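Local coordinates for EtuB protein (Clostridium kluyveri DSM 555, PDB 3IO0), which forms a trimeric shell protein, built from tandem BMC domains, of a bacterial microcompartment probably devoted to ethanol utilisation, at residues K166-K171 with V200-T205. Residues are numbered along the deposited sequence; the frame is centred on the assembly and turned at random.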
loop_
_atom_site.group_PDB
_atom_site.type_symbol
_atom_site.label_atom_id
_atom_site.label_comp_id
_atom_site.label_asym_id
_atom_site.label_seq_id
_atom_site.Cartn_x
_atom_site.Cartn_y
_atom_site.Cartn_z
ATOM N N LYS A 166 -14.612 25.430 7.387
ATOM C CA LYS A 166 -15.511 26.540 7.085
ATOM C C LYS A 166 -16.565 26.701 8.183
ATOM O O LYS A 166 -16.878 27.814 8.577
ATOM C CB LYS A 166 -16.195 26.315 5.733
ATOM C CG LYS A 166 -15.370 26.690 4.494
ATOM C CD LYS A 166 -15.915 25.911 3.290
ATOM C CE LYS A 166 -16.080 26.750 2.013
ATOM N NZ LYS A 166 -14.935 26.645 1.094
ATOM N N THR A 167 -17.071 25.573 8.682
ATOM C CA THR A 167 -18.199 25.519 9.611
ATOM C C THR A 167 -18.013 26.228 10.951
ATOM O O THR A 167 -18.967 26.803 11.476
ATOM C CB THR A 167 -18.600 24.060 9.875
ATOM O OG1 THR A 167 -19.314 23.568 8.742
ATOM C CG2 THR A 167 -19.484 23.925 11.113
ATOM N N ALA A 168 -16.813 26.181 11.521
ATOM C CA ALA A 168 -16.622 26.705 12.869
ATOM C C ALA A 168 -15.197 27.157 13.096
ATOM O O ALA A 168 -14.345 27.041 12.206
ATOM C CB ALA A 168 -17.027 25.663 13.906
ATOM N N ASP A 169 -14.936 27.688 14.285
ATOM C CA ASP A 169 -13.617 28.204 14.591
ATOM C C ASP A 169 -12.756 27.119 15.242
ATOM O O ASP A 169 -12.755 26.949 16.467
ATOM C CB ASP A 169 -13.704 29.475 15.450
ATOM C CG ASP A 169 -12.323 30.067 15.763
ATOM O OD1 ASP A 169 -11.404 29.956 14.910
ATOM O OD2 ASP A 169 -12.144 30.642 16.864
ATOM N N VAL A 170 -12.032 26.378 14.408
ATOM C CA VAL A 170 -11.213 25.253 14.872
ATOM C C VAL A 170 -9.793 25.342 14.315
ATOM O O VAL A 170 -9.584 25.900 13.233
ATOM C CB VAL A 170 -11.839 23.887 14.491
ATOM C CG1 VAL A 170 -13.089 23.614 15.317
ATOM C CG2 VAL A 170 -12.155 23.825 12.999
ATOM N N LYS A 171 -8.821 24.808 15.057
ATOM C CA LYS A 171 -7.439 24.716 14.577
ATOM C C LYS A 171 -7.280 23.496 13.666
ATOM O O LYS A 171 -7.858 22.427 13.935
ATOM C CB LYS A 171 -6.461 24.591 15.743
ATOM C CG LYS A 171 -6.524 25.684 16.782
ATOM C CD LYS A 171 -5.365 25.498 17.759
ATOM C CE LYS A 171 -5.083 26.750 18.607
ATOM N NZ LYS A 171 -6.015 26.859 19.774
ATOM N N VAL A 200 -15.674 22.095 17.712
ATOM C CA VAL A 200 -15.234 20.833 17.126
ATOM C C VAL A 200 -16.424 19.956 16.716
ATOM O O VAL A 200 -16.472 19.446 15.595
ATOM C CB VAL A 200 -14.254 20.080 18.068
ATOM C CG1 VAL A 200 -13.910 18.711 17.525
ATOM C CG2 VAL A 200 -12.974 20.890 18.276
ATOM N N LEU A 201 -17.398 19.815 17.609
ATOM C CA LEU A 201 -18.598 19.029 17.311
ATOM C C LEU A 201 -19.402 19.581 16.128
ATOM O O LEU A 201 -19.897 18.823 15.290
ATOM C CB LEU A 201 -19.475 18.894 18.555
ATOM C CG LEU A 201 -18.979 17.819 19.525
ATOM C CD1 LEU A 201 -19.477 18.062 20.940
ATOM C CD2 LEU A 201 -19.342 16.418 19.026
ATOM N N GLN A 202 -19.509 20.903 16.055
ATOM C CA GLN A 202 -20.237 21.561 14.974
ATOM C C GLN A 202 -19.580 21.273 13.605
ATOM O O GLN A 202 -20.283 20.967 12.621
ATOM C CB GLN A 202 -20.293 23.058 15.256
ATOM C CG GLN A 202 -21.493 23.808 14.701
ATOM C CD GLN A 202 -21.295 25.322 14.819
ATOM O OE1 GLN A 202 -21.628 26.073 13.900
ATOM N NE2 GLN A 202 -20.718 25.770 15.938
ATOM N N SER A 203 -18.238 21.351 13.571
ATOM C CA SER A 203 -17.426 21.024 12.385
ATOM C C SER A 203 -17.563 19.566 11.971
ATOM O O SER A 203 -17.861 19.262 10.816
ATOM C CB SER A 203 -15.953 21.315 12.641
ATOM O OG SER A 203 -15.695 22.698 12.606
ATOM N N LEU A 204 -17.334 18.669 12.922
ATOM C CA LEU A 204 -17.445 17.241 12.683
ATOM C C LEU A 204 -18.782 16.868 12.050
ATOM O O LEU A 204 -18.834 16.033 11.147
ATOM C CB LEU A 204 -17.250 16.494 13.997
ATOM C CG LEU A 204 -15.899 15.866 14.355
ATOM C CD1 LEU A 204 -14.771 16.209 13.398
ATOM C CD2 LEU A 204 -15.521 16.203 15.788
ATOM N N THR A 205 -19.856 17.507 12.510
ATOM C CA THR A 205 -21.198 17.112 12.101
ATOM C C THR A 205 -21.515 17.575 10.697
ATOM O O THR A 205 -22.124 16.822 9.917
ATOM C CB THR A 205 -22.279 17.631 13.054
ATOM O OG1 THR A 205 -21.846 17.438 14.397
ATOM C CG2 THR A 205 -23.585 16.863 12.841
#
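Ser203 and Val170 meet in the buried part of this contact, with Ala168 at its border, where the chain leaving helix 154-167 runs past helix 197-217. Ser203 OG lies 3.5 Å from Ala168 CB and 3.7 Å from Val170 CG2, so a polar atom is lined by methyl groups. Its torsion (chi1 -75°) sets OG beside the backbone N and opposite the carbonyl carbon, and the hydroxyl hydrogen-bonds to Ala164 O, in the last turns of helix 154-167. Beyond it, Val170 CG1 stands 3.8 Å from Val200 N and 4.0 Å from Val200 CG2; Ile193 of strand 189-195 touches both valines and closes the apolar side against the sheet. Thr167 belongs to the close-packed part too: its methyl CG2 comes 3.4 Å from Gln202 O, while its OG1 bonds to Thr163 O in its own helix.

Toward solvent the packing thins at the Gln202 side chain, whose exposed amide lies beside Ala168 (NE2 to Ala168 CB 4.2 Å) with no hydrogen bond across the contact.

Both segments lie in the second, circularly permuted BMC domain, where the end of helix 154-167 and the loop after it pack on helix 197-217. With 276 Å² buried, van der Waals contact joins them, largely methyl groups against Ser203 OG and the helix backbone, with one valine pair; the serine tie to Ala164 supplies a polar link between the helices.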